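Local coordinates for protein MAU2 chromatid cohesion factor homolog (Saccharomyces cerevisiae, PDB 4XDN) that forms a complex with SCC2 that is required for loading cohesin onto chromosomes, and so takes part in sister chromatid cohesion, at residues E515-N520 against G572-E577; E582-S587 against G621-L626; K602-I607 against N628-A633. One frame throughout, in Å; residues are numbered along the deposited sequence.

In the fold
All three contacts lie near the C-terminal end of an elongated, mostly helical protein, on the same side of its centre. Interaction 3 is buried and joins successive helices 601-618 and 621-638; interaction 2, a surface contact, reaches helix 621-638 from helix 580-593. Interaction 1, partly buried, instead lays a loop against the end of helix 562-575, and it touches interaction 2 through Glu-577 packed on Ile-583 and Ile-586. The chemistry follows position: a phenylalanine edge between methionine and arginine, with a proline over the guanidinium, in the first; a tyrosine hydroxyl beside a carboxylate in the second; and leucine-tyrosine packing flanked by a glutamine-lysine pair in the third.

Interaction 1 (E515-N520 against G572-E577); sequences EPFSWN and GGRMLE
Pro-516 and Phe-517, in a loop between helices 499-513 and 526-543 with a cis peptide bond before Pro-516, meet Arg-574 and Met-575 in the last turn of helix 562-575, where a Met-aromatic contact forms. The apolar part centres on the Phe-517 ring. It offers its edge to the helix: CZ lies 3.7 Å from Arg-574 CB, close to the ring plane, and equally 3.7 Å from Met-575 CG. The ring is turned this way with CG anti to the carbonyl carbon (chi1 -48°), and Pro-516 CD sits over the middle of one of its faces.

The sulfur contact is oblique rather than face-on. Met-575 SD stands 5.0 Å from the centroid of the Phe-517 ring, at 68° to the ring normal, nearest to CE2. Met-575 also packs on Val-533 and Leu-536, thus touching both the loop and helix 526-543. From the chain of another protein, a basic side chain packs on Pro-516 and an apolar one on Phe-517.

The charged part is a guanidinium with the proline over it. The Arg-574 chain bends at chi2 and chi3, which carries its head past the phenylalanine with the two planes 78° apart; a weak hydrogen bond links NH2 to Tyr-570 OH on its own helix. Pro-516 CG rests over one guanidinium face toward the rim, tightly packed at 3.2 Å from Arg-574 NH1.

Interaction 2 (E582-S587 against G621-L626); sequences EIYAIS and GKDVAL
Tyr-584 sends its hydroxyl across to the carboxylate of Asp-623, and these two side chains make the whole contact. The closest approach is between Tyr-584 OH and Asp-623 OD1, 2.8 Å apart. The second oxygen, OD2, is 3.2 Å from the same Tyr-584 OH but at a poor angle, so the hydroxyl faces the carboxylate unevenly. The side chains cross at about a right angle. Asp-623 CG lies off the phenol edge, near the ring plane, with ring and carboxylate planes 67° apart.

The geometry begins at the first torsions. Tyr-584 has CG opposite the backbone N (chi1 175°), which carries the long ring outward from its helix and spans a gap of 10.4 Å between the CA atoms of Tyr-584 and Asp-623. In the aspartate CG is anti to the carbonyl carbon (chi1 -63°), and its CB already points toward the tyrosine's helix.

Other charges share the carboxylate. Its principal partner is Arg-620, whose NE forms a salt bridge with OD2 and whose side chain also makes a cation-pi contact with the Tyr-584 ring, so one arginine serves both members of the pair. Lys-622 NZ adds only a long salt bridge to Asp-623 OD1, at 3.8 Å. Because Asp-623 lies in the first turn of its helix, the helix amino terminus would probably favour the negative charge as well.

Within the fold, the contact links helix 580-593 to the start of helix 621-638, with helix 601-618 packed against both: His-611 meets the Tyr-584 ring and is hydrogen-bonded through ND1 to Ser-587 OG, while Cys-615 touches Asp-623 and Val-624.

Interaction 3 (K602-I607 against N628-A633); sequences KVQYVI and NAKLEA
Leu-631 packs on Tyr-605 where helices 601-618 and 621-638, consecutive and antiparallel in a helical hairpin, come close together; the CA atoms of these two residues are 6.3 Å apart. One leucine branch does the touching. Leu-631 CD2 lies 3.7 Å from Tyr-605 CD1, approaching the ring obliquely, and also 3.7 Å from the carbonyl Tyr-605 O, and through these two contacts the methyl meets both ring and backbone of a single residue. The two side chains cross at about a right angle.

Beside this apolar pair, Gln-604 meets Lys-630. The contact is made by the lysine's last methylene: Lys-630 CE is 3.7 Å from Gln-604 OE1, and almost as close to NE2. The amine itself stays farther off, with Lys-630 NZ 4.0 Å from Gln-604 OE1. The chain shapes fit this: Gln-604 runs out extended beyond CG, whereas Lys-630 leaves its helix with CG anti to the backbone N and then bends at chi2 (59°), bringing its end across the amide. Solvent may mediate between the two: water 2 accepts from Lys-630 NZ at 2.7 Å and donates to Gln-604 OE1 at 3.1 Å. It lies too near water 1, however, for both to be present at once without doubt.

In the next shell, the amide is oriented by the hydrogen bond from Gln-604 NE2 to Phe-591 O, in the last turn of helix 580-593; Lys-630 touches the Phe-591 side chain too. Farther out, the hairpin also contributes to an interface with the chain of another protein, probably SCC2. An acidic side chain of that chain pairs with Lys-602 NZ, and its backbone is hydrogen-bonded to Tyr-605 OH.

Interaction 1 (E515-N520 against G572-E577)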
ATOM      1  N   GLU A 515      31.979  22.290 -11.864  1.00 49.09           N
ATOM      2  CA  GLU A 515      33.253  22.016 -11.219  1.00 48.45           C
ATOM      3  C   GLU A 515      33.220  22.709  -9.860  1.00 48.82           C
ATOM      4  O   GLU A 515      32.533  23.718  -9.700  1.00 50.34           O
ATOM      5  CB  GLU A 515      34.426  22.517 -12.065  1.00 51.98           C
ATOM      6  CG  GLU A 515      34.531  21.861 -13.431  1.00 54.22           C
ATOM      7  CD  GLU A 515      35.839  22.169 -14.129  1.00 58.25           C
ATOM      8  OE1 GLU A 515      35.833  22.988 -15.074  1.00 59.96           O
ATOM      9  OE2 GLU A 515      36.872  21.589 -13.734  1.00 56.99           O
ATOM     10  N   PRO A 516      33.956  22.181  -8.871  1.00 47.20           N
ATOM     11  CA  PRO A 516      34.848  21.021  -8.907  1.00 48.55           C
ATOM     12  C   PRO A 516      34.164  19.746  -8.416  1.00 43.98           C
ATOM     13  O   PRO A 516      34.807  18.897  -7.798  1.00 42.21           O
ATOM     14  CB  PRO A 516      35.970  21.446  -7.966  1.00 51.25           C
ATOM     15  CG  PRO A 516      35.244  22.226  -6.900  1.00 50.75           C
ATOM     16  CD  PRO A 516      34.031  22.858  -7.564  1.00 48.37           C
ATOM     17  N   PHE A 517      32.869  19.620  -8.685  1.00 41.62           N
ATOM     18  CA  PHE A 517      32.115  18.444  -8.269  1.00 40.15           C
ATOM     19  C   PHE A 517      32.181  17.361  -9.344  1.00 41.25           C
ATOM     20  O   PHE A 517      31.917  16.188  -9.076  1.00 40.43           O
ATOM     21  CB  PHE A 517      30.666  18.828  -7.962  1.00 43.11           C
ATOM     22  CG  PHE A 517      30.545  20.039  -7.082  1.00 44.48           C
ATOM     23  CD1 PHE A 517      31.026  20.016  -5.784  1.00 43.02           C
ATOM     24  CD2 PHE A 517      29.961  21.202  -7.555  1.00 45.31           C
ATOM     25  CE1 PHE A 517      30.925  21.131  -4.971  1.00 43.46           C
ATOM     26  CE2 PHE A 517      29.857  22.321  -6.747  1.00 46.08           C
ATOM     27  CZ  PHE A 517      30.340  22.285  -5.454  1.00 45.37           C
ATOM     28  N   SER A 518      32.546  17.771 -10.557  1.00 43.07           N
ATOM     29  CA  SER A 518      32.789  16.847 -11.660  1.00 43.23           C
ATOM     30  C   SER A 518      33.943  17.366 -12.505  1.00 44.40           C
ATOM     31  O   SER A 518      34.159  18.573 -12.582  1.00 45.13           O
ATOM     32  CB  SER A 518      31.535  16.684 -12.519  1.00 42.83           C
ATOM     33  OG  SER A 518      31.779  15.831 -13.628  1.00 43.84           O
ATOM     34  N   TRP A 519      34.689  16.460 -13.133  1.00 45.73           N
ATOM     35  CA  TRP A 519      35.780  16.866 -14.017  1.00 51.92           C
ATOM     36  C   TRP A 519      35.238  17.308 -15.376  1.00 52.42           C
ATOM     37  O   TRP A 519      35.789  18.213 -16.006  1.00 51.73           O
ATOM     38  CB  TRP A 519      36.788  15.730 -14.198  1.00 56.53           C
ATOM     39  CG  TRP A 519      37.625  15.464 -12.981  1.00 60.07           C
ATOM     40  CD1 TRP A 519      37.503  14.417 -12.116  1.00 60.77           C
ATOM     41  CD2 TRP A 519      38.710  16.262 -12.493  1.00 62.78           C
ATOM     42  NE1 TRP A 519      38.446  14.509 -11.121  1.00 61.86           N
ATOM     43  CE2 TRP A 519      39.201  15.634 -11.330  1.00 63.04           C
ATOM     44  CE3 TRP A 519      39.317  17.444 -12.926  1.00 65.06           C
ATOM     45  CZ2 TRP A 519      40.267  16.148 -10.595  1.00 63.10           C
ATOM     46  CZ3 TRP A 519      40.378  17.954 -12.194  1.00 65.48           C
ATOM     47  CH2 TRP A 519      40.840  17.307 -11.042  1.00 64.15           C
ATOM     48  N   ASN A 520      34.161  16.661 -15.818  1.00 50.82           N
ATOM     49  CA  ASN A 520      33.520  16.992 -17.089  1.00 52.38           C
ATOM     50  C   ASN A 520      32.040  17.312 -16.901  1.00 50.96           C
ATOM     51  O   ASN A 520      31.181  16.482 -17.192  1.00 49.49           O
ATOM     52  CB  ASN A 520      33.684  15.842 -18.083  1.00 54.10           C
ATOM     53  CG  ASN A 520      35.139  15.518 -18.360  1.00 56.06           C
ATOM     54  OD1 ASN A 520      35.813  16.228 -19.106  1.00 59.34           O
ATOM     55  ND2 ASN A 520      35.632  14.441 -17.758  1.00 54.36           N
ATOM     56  N   GLY A 572      26.617  23.454  -0.365  1.00 41.30           N
ATOM     57  CA  GLY A 572      26.355  24.802   0.103  1.00 41.28           C
ATOM     58  C   GLY A 572      27.623  25.494   0.565  1.00 41.04           C
ATOM     59  O   GLY A 572      27.845  26.666   0.266  1.00 42.24           O
ATOM     60  N   GLY A 573      28.459  24.765   1.297  1.00 39.15           N
ATOM     61  CA  GLY A 573      29.707  25.311   1.798  1.00 38.67           C
ATOM     62  C   GLY A 573      30.656  25.702   0.681  1.00 40.35           C
ATOM     63  O   GLY A 573      31.385  26.687   0.788  1.00 43.63           O
ATOM     64  N   ARG A 574      30.642  24.928  -0.397  1.00 37.86           N
ATOM     65  CA  ARG A 574      31.522  25.170  -1.534  1.00 39.89           C
ATOM     66  C   ARG A 574      31.029  26.310  -2.421  1.00 41.87           C
ATOM     67  O   ARG A 574      31.830  27.102  -2.926  1.00 43.78           O
ATOM     68  CB  ARG A 574      31.660  23.898  -2.370  1.00 42.33           C
ATOM     69  CG  ARG A 574      32.730  22.930  -1.883  1.00 46.79           C
ATOM     70  CD  ARG A 574      34.068  23.153  -2.581  1.00 50.38           C
ATOM     71  NE  ARG A 574      34.750  21.891  -2.858  1.00 53.80           N
ATOM     72  CZ  ARG A 574      35.887  21.784  -3.539  1.00 56.55           C
ATOM     73  NH1 ARG A 574      36.482  22.867  -4.019  1.00 56.64           N
ATOM     74  NH2 ARG A 574      36.428  20.591  -3.741  1.00 57.38           N
ATOM     75  N   MET A 575      29.714  26.393  -2.606  1.00 40.68           N
ATOM     76  CA  MET A 575      29.127  27.324  -3.570  1.00 43.71           C
ATOM     77  C   MET A 575      28.606  28.623  -2.958  1.00 44.98           C
ATOM     78  O   MET A 575      28.633  29.666  -3.608  1.00 48.06           O
ATOM     79  CB  MET A 575      27.977  26.645  -4.316  1.00 43.88           C
ATOM     80  CG  MET A 575      28.389  25.431  -5.134  1.00 42.58           C
ATOM     81  SD  MET A 575      27.076  24.871  -6.240  1.00 55.87           S
ATOM     82  CE  MET A 575      27.052  26.200  -7.439  1.00 44.24           C
ATOM     83  N   LEU A 576      28.129  28.563  -1.717  1.00 45.06           N
ATOM     84  CA  LEU A 576      27.380  29.676  -1.135  1.00 48.67           C
ATOM     85  C   LEU A 576      28.113  30.425  -0.019  1.00 49.67           C
ATOM     86  O   LEU A 576      27.814  31.591   0.234  1.00 53.10           O
ATOM     87  CB  LEU A 576      26.037  29.163  -0.605  1.00 47.71           C
ATOM     88  CG  LEU A 576      25.193  28.389  -1.622  1.00 47.80           C
ATOM     89  CD1 LEU A 576      23.902  27.897  -0.986  1.00 47.52           C
ATOM     90  CD2 LEU A 576      24.891  29.247  -2.848  1.00 50.58           C
ATOM     91  N   GLU A 577      29.062  29.769   0.640  1.00 47.41           N
ATOM     92  CA  GLU A 577      29.785  30.392   1.746  1.00 47.99           C
ATOM     93  C   GLU A 577      31.049  31.109   1.267  1.00 50.69           C
ATOM     94  O   GLU A 577      31.788  30.581   0.438  1.00 50.71           O
ATOM     95  CB  GLU A 577      30.144  29.343   2.799  1.00 45.42           C
ATOM     96  CG  GLU A 577      28.934  28.649   3.425  1.00 46.14           C
ATOM     97  CD  GLU A 577      28.124  29.562   4.332  1.00 47.42           C
ATOM     98  OE1 GLU A 577      28.503  30.740   4.498  1.00 50.08           O
ATOM     99  OE2 GLU A 577      27.107  29.092   4.885  1.00 44.31           O
TER

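Interaction 2 (E582-S587 against G621-L626)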
ATOM      1  N   GLU A 582      33.467  30.261   8.562  1.00 48.38           N
ATOM      2  CA  GLU A 582      32.268  29.466   8.329  1.00 49.56           C
ATOM      3  C   GLU A 582      32.575  28.241   7.476  1.00 46.32           C
ATOM      4  O   GLU A 582      32.090  27.146   7.754  1.00 47.83           O
ATOM      5  CB  GLU A 582      31.191  30.315   7.651  1.00 56.46           C
ATOM      6  CG  GLU A 582      30.597  31.396   8.543  1.00 64.65           C
ATOM      7  CD  GLU A 582      29.695  30.836   9.630  1.00 70.03           C
ATOM      8  OE1 GLU A 582      29.431  29.614   9.625  1.00 69.56           O
ATOM      9  OE2 GLU A 582      29.246  31.624  10.488  1.00 74.38           O
ATOM     10  N   ILE A 583      33.377  28.434   6.433  1.00 43.10           N
ATOM     11  CA  ILE A 583      33.744  27.343   5.536  1.00 41.11           C
ATOM     12  C   ILE A 583      34.486  26.252   6.298  1.00 40.49           C
ATOM     13  O   ILE A 583      34.225  25.065   6.102  1.00 38.71           O
ATOM     14  CB  ILE A 583      34.617  27.846   4.362  1.00 41.61           C
ATOM     15  CG1 ILE A 583      33.787  28.736   3.435  1.00 44.66           C
ATOM     16  CG2 ILE A 583      35.183  26.678   3.555  1.00 38.72           C
ATOM     17  CD1 ILE A 583      34.609  29.544   2.449  1.00 44.51           C
ATOM     18  N   TYR A 584      35.405  26.657   7.169  1.00 40.72           N
ATOM     19  CA  TYR A 584      36.182  25.704   7.957  1.00 39.78           C
ATOM     20  C   TYR A 584      35.294  24.895   8.897  1.00 39.27           C
ATOM     21  O   TYR A 584      35.444  23.679   9.014  1.00 39.48           O
ATOM     22  CB  TYR A 584      37.259  26.428   8.769  1.00 39.97           C
ATOM     23  CG  TYR A 584      38.018  25.510   9.700  1.00 41.44           C
ATOM     24  CD1 TYR A 584      39.133  24.810   9.258  1.00 42.74           C
ATOM     25  CD2 TYR A 584      37.618  25.339  11.018  1.00 41.87           C
ATOM     26  CE1 TYR A 584      39.827  23.967  10.102  1.00 43.74           C
ATOM     27  CE2 TYR A 584      38.305  24.498  11.869  1.00 43.70           C
ATOM     28  CZ  TYR A 584      39.408  23.815  11.406  1.00 45.06           C
ATOM     29  OH  TYR A 584      40.099  22.976  12.250  1.00 46.38           O
ATOM     30  N   ALA A 585      34.375  25.577   9.572  1.00 40.20           N
ATOM     31  CA  ALA A 585      33.496  24.931  10.536  1.00 39.55           C
ATOM     32  C   ALA A 585      32.603  23.901   9.852  1.00 37.98           C
ATOM     33  O   ALA A 585      32.368  22.818  10.384  1.00 37.39           O
ATOM     34  CB  ALA A 585      32.654  25.969  11.260  1.00 43.35           C
ATOM     35  N   ILE A 586      32.122  24.242   8.663  1.00 37.60           N
ATOM     36  CA  ILE A 586      31.253  23.355   7.899  1.00 37.49           C
ATOM     37  C   ILE A 586      32.030  22.159   7.357  1.00 36.96           C
ATOM     38  O   ILE A 586      31.563  21.021   7.431  1.00 34.93           O
ATOM     39  CB  ILE A 586      30.583  24.103   6.727  1.00 38.39           C
ATOM     40  CG1 ILE A 586      29.682  25.218   7.260  1.00 39.04           C
ATOM     41  CG2 ILE A 586      29.759  23.146   5.871  1.00 35.98           C
ATOM     42  CD1 ILE A 586      29.399  26.299   6.253  1.00 40.37           C
ATOM     43  N   SER A 587      33.213  22.418   6.808  1.00 36.52           N
ATOM     44  CA  SER A 587      34.036  21.353   6.250  1.00 34.03           C
ATOM     45  C   SER A 587      34.454  20.378   7.346  1.00 33.38           C
ATOM     46  O   SER A 587      34.466  19.165   7.136  1.00 31.85           O
ATOM     47  CB  SER A 587      35.268  21.932   5.551  1.00 34.96           C
ATOM     48  OG  SER A 587      35.994  22.769   6.430  1.00 33.64           O
ATOM     49  N   GLY A 621      48.264  24.828  11.213  1.00 35.50           N
ATOM     50  CA  GLY A 621      49.235  23.747  11.170  1.00 36.52           C
ATOM     51  C   GLY A 621      48.778  22.428  11.766  1.00 35.99           C
ATOM     52  O   GLY A 621      48.937  21.376  11.148  1.00 34.42           O
ATOM     53  N   LYS A 622      48.226  22.476  12.974  1.00 37.43           N
ATOM     54  CA  LYS A 622      47.751  21.268  13.641  1.00 38.39           C
ATOM     55  C   LYS A 622      46.674  20.571  12.817  1.00 35.12           C
ATOM     56  O   LYS A 622      46.660  19.345  12.703  1.00 32.14           O
ATOM     57  CB  LYS A 622      47.208  21.601  15.033  1.00 42.53           C
ATOM     58  CG  LYS A 622      46.528  20.426  15.735  1.00 46.46           C
ATOM     59  CD  LYS A 622      46.168  20.756  17.178  1.00 51.41           C
ATOM     60  CE  LYS A 622      44.987  21.708  17.267  1.00 55.52           C
ATOM     61  NZ  LYS A 622      43.732  21.085  16.769  1.00 57.34           N
ATOM     62  N   ASP A 623      45.776  21.360  12.234  1.00 34.20           N
ATOM     63  CA  ASP A 623      44.654  20.809  11.487  1.00 33.74           C
ATOM     64  C   ASP A 623      45.097  20.234  10.142  1.00 31.38           C
ATOM     65  O   ASP A 623      44.495  19.286   9.643  1.00 28.98           O
ATOM     66  CB  ASP A 623      43.582  21.877  11.282  1.00 36.88           C
ATOM     67  CG  ASP A 623      42.984  22.355  12.591  1.00 40.17           C
ATOM     68  OD1 ASP A 623      42.298  21.554  13.256  1.00 41.69           O
ATOM     69  OD2 ASP A 623      43.194  23.532  12.953  1.00 43.59           O
ATOM     70  N   VAL A 624      46.149  20.801   9.559  1.00 32.03           N
ATOM     71  CA  VAL A 624      46.721  20.246   8.336  1.00 32.77           C
ATOM     72  C   VAL A 624      47.316  18.869   8.617  1.00 33.44           C
ATOM     73  O   VAL A 624      47.140  17.934   7.837  1.00 31.31           O
ATOM     74  CB  VAL A 624      47.810  21.168   7.745  1.00 33.08           C
ATOM     75  CG1 VAL A 624      48.616  20.449   6.661  1.00 30.79           C
ATOM     76  CG2 VAL A 624      47.181  22.433   7.181  1.00 33.97           C
ATOM     77  N   ALA A 625      48.024  18.757   9.735  1.00 33.37           N
ATOM     78  CA  ALA A 625      48.675  17.510  10.111  1.00 31.86           C
ATOM     79  C   ALA A 625      47.650  16.396  10.313  1.00 31.07           C
ATOM     80  O   ALA A 625      47.785  15.307   9.755  1.00 30.41           O
ATOM     81  CB  ALA A 625      49.499  17.707  11.372  1.00 30.47           C
ATOM     82  N   LEU A 626      46.621  16.678  11.105  1.00 30.03           N
ATOM     83  CA  LEU A 626      45.595  15.684  11.398  1.00 32.98           C
ATOM     84  C   LEU A 626      44.799  15.318  10.152  1.00 31.40           C
ATOM     85  O   LEU A 626      44.434  14.158   9.966  1.00 28.92           O
ATOM     86  CB  LEU A 626      44.652  16.196  12.487  1.00 35.48           C
ATOM     87  CG  LEU A 626      45.295  16.507  13.839  1.00 40.20           C
ATOM     88  CD1 LEU A 626      44.268  17.096  14.790  1.00 43.43           C
ATOM     89  CD2 LEU A 626      45.928  15.264  14.440  1.00 41.45           C
TER

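Interaction 3 (K602-I607 against N628-A633)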
ATOM      1  N   LYS A 602      34.907   6.968   0.681  1.00 32.85           N
ATOM      2  CA  LYS A 602      35.282   7.706  -0.520  1.00 32.86           C
ATOM      3  C   LYS A 602      34.664   9.100  -0.499  1.00 31.49           C
ATOM      4  O   LYS A 602      35.275  10.061  -0.963  1.00 32.23           O
ATOM      5  CB  LYS A 602      34.866   6.944  -1.777  1.00 32.36           C
ATOM      6  CG  LYS A 602      35.780   5.770  -2.090  1.00 31.47           C
ATOM      7  CD  LYS A 602      35.295   4.972  -3.286  1.00 34.36           C
ATOM      8  CE  LYS A 602      36.236   3.815  -3.590  1.00 37.02           C
ATOM      9  NZ  LYS A 602      35.767   2.992  -4.736  1.00 37.60           N
ATOM     10  N   VAL A 603      33.457   9.207   0.048  1.00 30.38           N
ATOM     11  CA  VAL A 603      32.829  10.507   0.254  1.00 29.92           C
ATOM     12  C   VAL A 603      33.662  11.322   1.243  1.00 28.08           C
ATOM     13  O   VAL A 603      33.948  12.498   1.009  1.00 25.02           O
ATOM     14  CB  VAL A 603      31.373  10.360   0.770  1.00 27.91           C
ATOM     15  CG1 VAL A 603      30.815  11.700   1.250  1.00 29.88           C
ATOM     16  CG2 VAL A 603      30.477   9.774  -0.316  1.00 28.32           C
ATOM     17  N   GLN A 604      34.057  10.683   2.343  1.00 28.75           N
ATOM     18  CA  GLN A 604      34.839  11.344   3.385  1.00 30.97           C
ATOM     19  C   GLN A 604      36.184  11.813   2.843  1.00 29.31           C
ATOM     20  O   GLN A 604      36.688  12.867   3.232  1.00 29.47           O
ATOM     21  CB  GLN A 604      35.054  10.403   4.576  1.00 30.45           C
ATOM     22  CG  GLN A 604      35.580  11.099   5.829  1.00 28.80           C
ATOM     23  CD  GLN A 604      35.756  10.145   7.001  1.00 27.00           C
ATOM     24  OE1 GLN A 604      36.093   8.979   6.818  1.00 26.94           O
ATOM     25  NE2 GLN A 604      35.518  10.639   8.212  1.00 25.75           N
ATOM     26  N   TYR A 605      36.762  11.022   1.944  1.00 28.58           N
ATOM     27  CA  TYR A 605      38.040  11.361   1.329  1.00 30.04           C
ATOM     28  C   TYR A 605      37.924  12.650   0.515  1.00 30.96           C
ATOM     29  O   TYR A 605      38.744  13.556   0.657  1.00 30.54           O
ATOM     30  CB  TYR A 605      38.525  10.209   0.444  1.00 31.47           C
ATOM     31  CG  TYR A 605      39.794  10.507  -0.323  1.00 33.43           C
ATOM     32  CD1 TYR A 605      41.035  10.449   0.297  1.00 33.09           C
ATOM     33  CD2 TYR A 605      39.751  10.842  -1.671  1.00 35.90           C
ATOM     34  CE1 TYR A 605      42.196  10.717  -0.402  1.00 33.81           C
ATOM     35  CE2 TYR A 605      40.903  11.111  -2.378  1.00 35.48           C
ATOM     36  CZ  TYR A 605      42.124  11.048  -1.740  1.00 35.88           C
ATOM     37  OH  TYR A 605      43.276  11.317  -2.443  1.00 38.38           O
ATOM     38  N   VAL A 606      36.901  12.731  -0.330  1.00 29.63           N
ATOM     39  CA  VAL A 606      36.666  13.925  -1.135  1.00 30.52           C
ATOM     40  C   VAL A 606      36.407  15.127  -0.225  1.00 30.07           C
ATOM     41  O   VAL A 606      36.941  16.213  -0.454  1.00 28.39           O
ATOM     42  CB  VAL A 606      35.481  13.720  -2.106  1.00 31.46           C
ATOM     43  CG1 VAL A 606      35.137  15.015  -2.855  1.00 32.11           C
ATOM     44  CG2 VAL A 606      35.810  12.612  -3.095  1.00 33.84           C
ATOM     45  N   ILE A 607      35.594  14.925   0.806  1.00 30.16           N
ATOM     46  CA  ILE A 607      35.356  15.957   1.809  1.00 29.55           C
ATOM     47  C   ILE A 607      36.671  16.325   2.484  1.00 30.03           C
ATOM     48  O   ILE A 607      36.905  17.484   2.825  1.00 29.97           O
ATOM     49  CB  ILE A 607      34.345  15.494   2.888  1.00 31.01           C
ATOM     50  CG1 ILE A 607      33.032  15.030   2.236  1.00 34.92           C
ATOM     51  CG2 ILE A 607      34.121  16.600   3.926  1.00 30.79           C
ATOM     52  CD1 ILE A 607      31.846  15.950   2.432  1.00 37.73           C
ATOM     53  N   ASN A 628      45.813  15.550   6.894  1.00 31.45           N
ATOM     54  CA  ASN A 628      46.675  14.746   6.033  1.00 31.89           C
ATOM     55  C   ASN A 628      46.743  13.311   6.541  1.00 30.80           C
ATOM     56  O   ASN A 628      46.693  12.361   5.760  1.00 26.46           O
ATOM     57  CB  ASN A 628      48.086  15.339   5.958  1.00 34.83           C
ATOM     58  CG  ASN A 628      48.295  16.205   4.732  1.00 40.69           C
ATOM     59  OD1 ASN A 628      47.888  15.849   3.626  1.00 41.23           O
ATOM     60  ND2 ASN A 628      48.936  17.353   4.923  1.00 43.77           N
ATOM     61  N   ALA A 629      46.859  13.166   7.857  1.00 31.31           N
ATOM     62  CA  ALA A 629      46.909  11.853   8.485  1.00 31.06           C
ATOM     63  C   ALA A 629      45.629  11.075   8.205  1.00 29.85           C
ATOM     64  O   ALA A 629      45.671   9.885   7.894  1.00 29.50           O
ATOM     65  CB  ALA A 629      47.130  11.989   9.983  1.00 28.48           C
ATOM     66  N   LYS A 630      44.492  11.753   8.310  1.00 31.25           N
ATOM     67  CA  LYS A 630      43.205  11.109   8.083  1.00 30.43           C
ATOM     68  C   LYS A 630      43.072  10.682   6.627  1.00 29.36           C
ATOM     69  O   LYS A 630      42.523   9.619   6.332  1.00 29.08           O
ATOM     70  CB  LYS A 630      42.056  12.042   8.469  1.00 30.15           C
ATOM     71  CG  LYS A 630      40.668  11.439   8.271  1.00 30.38           C
ATOM     72  CD  LYS A 630      40.476  10.167   9.083  1.00 32.21           C
ATOM     73  CE  LYS A 630      39.080   9.597   8.886  1.00 33.82           C
ATOM     74  NZ  LYS A 630      38.879   8.337   9.639  1.00 34.14           N
ATOM     75  N   LEU A 631      43.580  11.510   5.719  1.00 25.44           N
ATOM     76  CA  LEU A 631      43.556  11.181   4.301  1.00 29.07           C
ATOM     77  C   LEU A 631      44.435   9.970   4.028  1.00 32.65           C
ATOM     78  O   LEU A 631      44.061   9.088   3.259  1.00 33.17           O
ATOM     79  CB  LEU A 631      44.016  12.372   3.456  1.00 30.80           C
ATOM     80  CG  LEU A 631      43.063  13.568   3.398  1.00 32.52           C
ATOM     81  CD1 LEU A 631      43.712  14.722   2.648  1.00 33.56           C
ATOM     82  CD2 LEU A 631      41.736  13.189   2.752  1.00 34.49           C
ATOM     83  N   GLU A 632      45.600   9.929   4.666  1.00 34.20           N
ATOM     84  CA  GLU A 632      46.488   8.778   4.548  1.00 36.44           C
ATOM     85  C   GLU A 632      45.803   7.518   5.068  1.00 34.28           C
ATOM     86  O   GLU A 632      45.932   6.445   4.479  1.00 34.34           O
ATOM     87  CB  GLU A 632      47.798   9.023   5.306  1.00 37.47           C
ATOM     88  CG  GLU A 632      48.728  10.009   4.613  1.00 41.32           C
ATOM     89  CD  GLU A 632      49.987  10.308   5.412  1.00 45.80           C
ATOM     90  OE1 GLU A 632      50.186   9.694   6.482  1.00 48.40           O
ATOM     91  OE2 GLU A 632      50.779  11.163   4.966  1.00 46.58           O
ATOM     92  N   ALA A 633      45.073   7.654   6.169  1.00 32.37           N
ATOM     93  CA  ALA A 633      44.368   6.522   6.758  1.00 34.01           C
ATOM     94  C   ALA A 633      43.270   6.028   5.820  1.00 31.77           C
ATOM     95  O   ALA A 633      43.045   4.825   5.692  1.00 31.11           O
ATOM     96  CB  ALA A 633      43.782   6.902   8.110  1.00 34.29           C
TER
HETATM   97  O   HOH W   1      35.932   9.517  10.733  1.00 48.41           O
HETATM   98  O   HOH W   2      36.221   7.732   9.698  1.00 53.26           O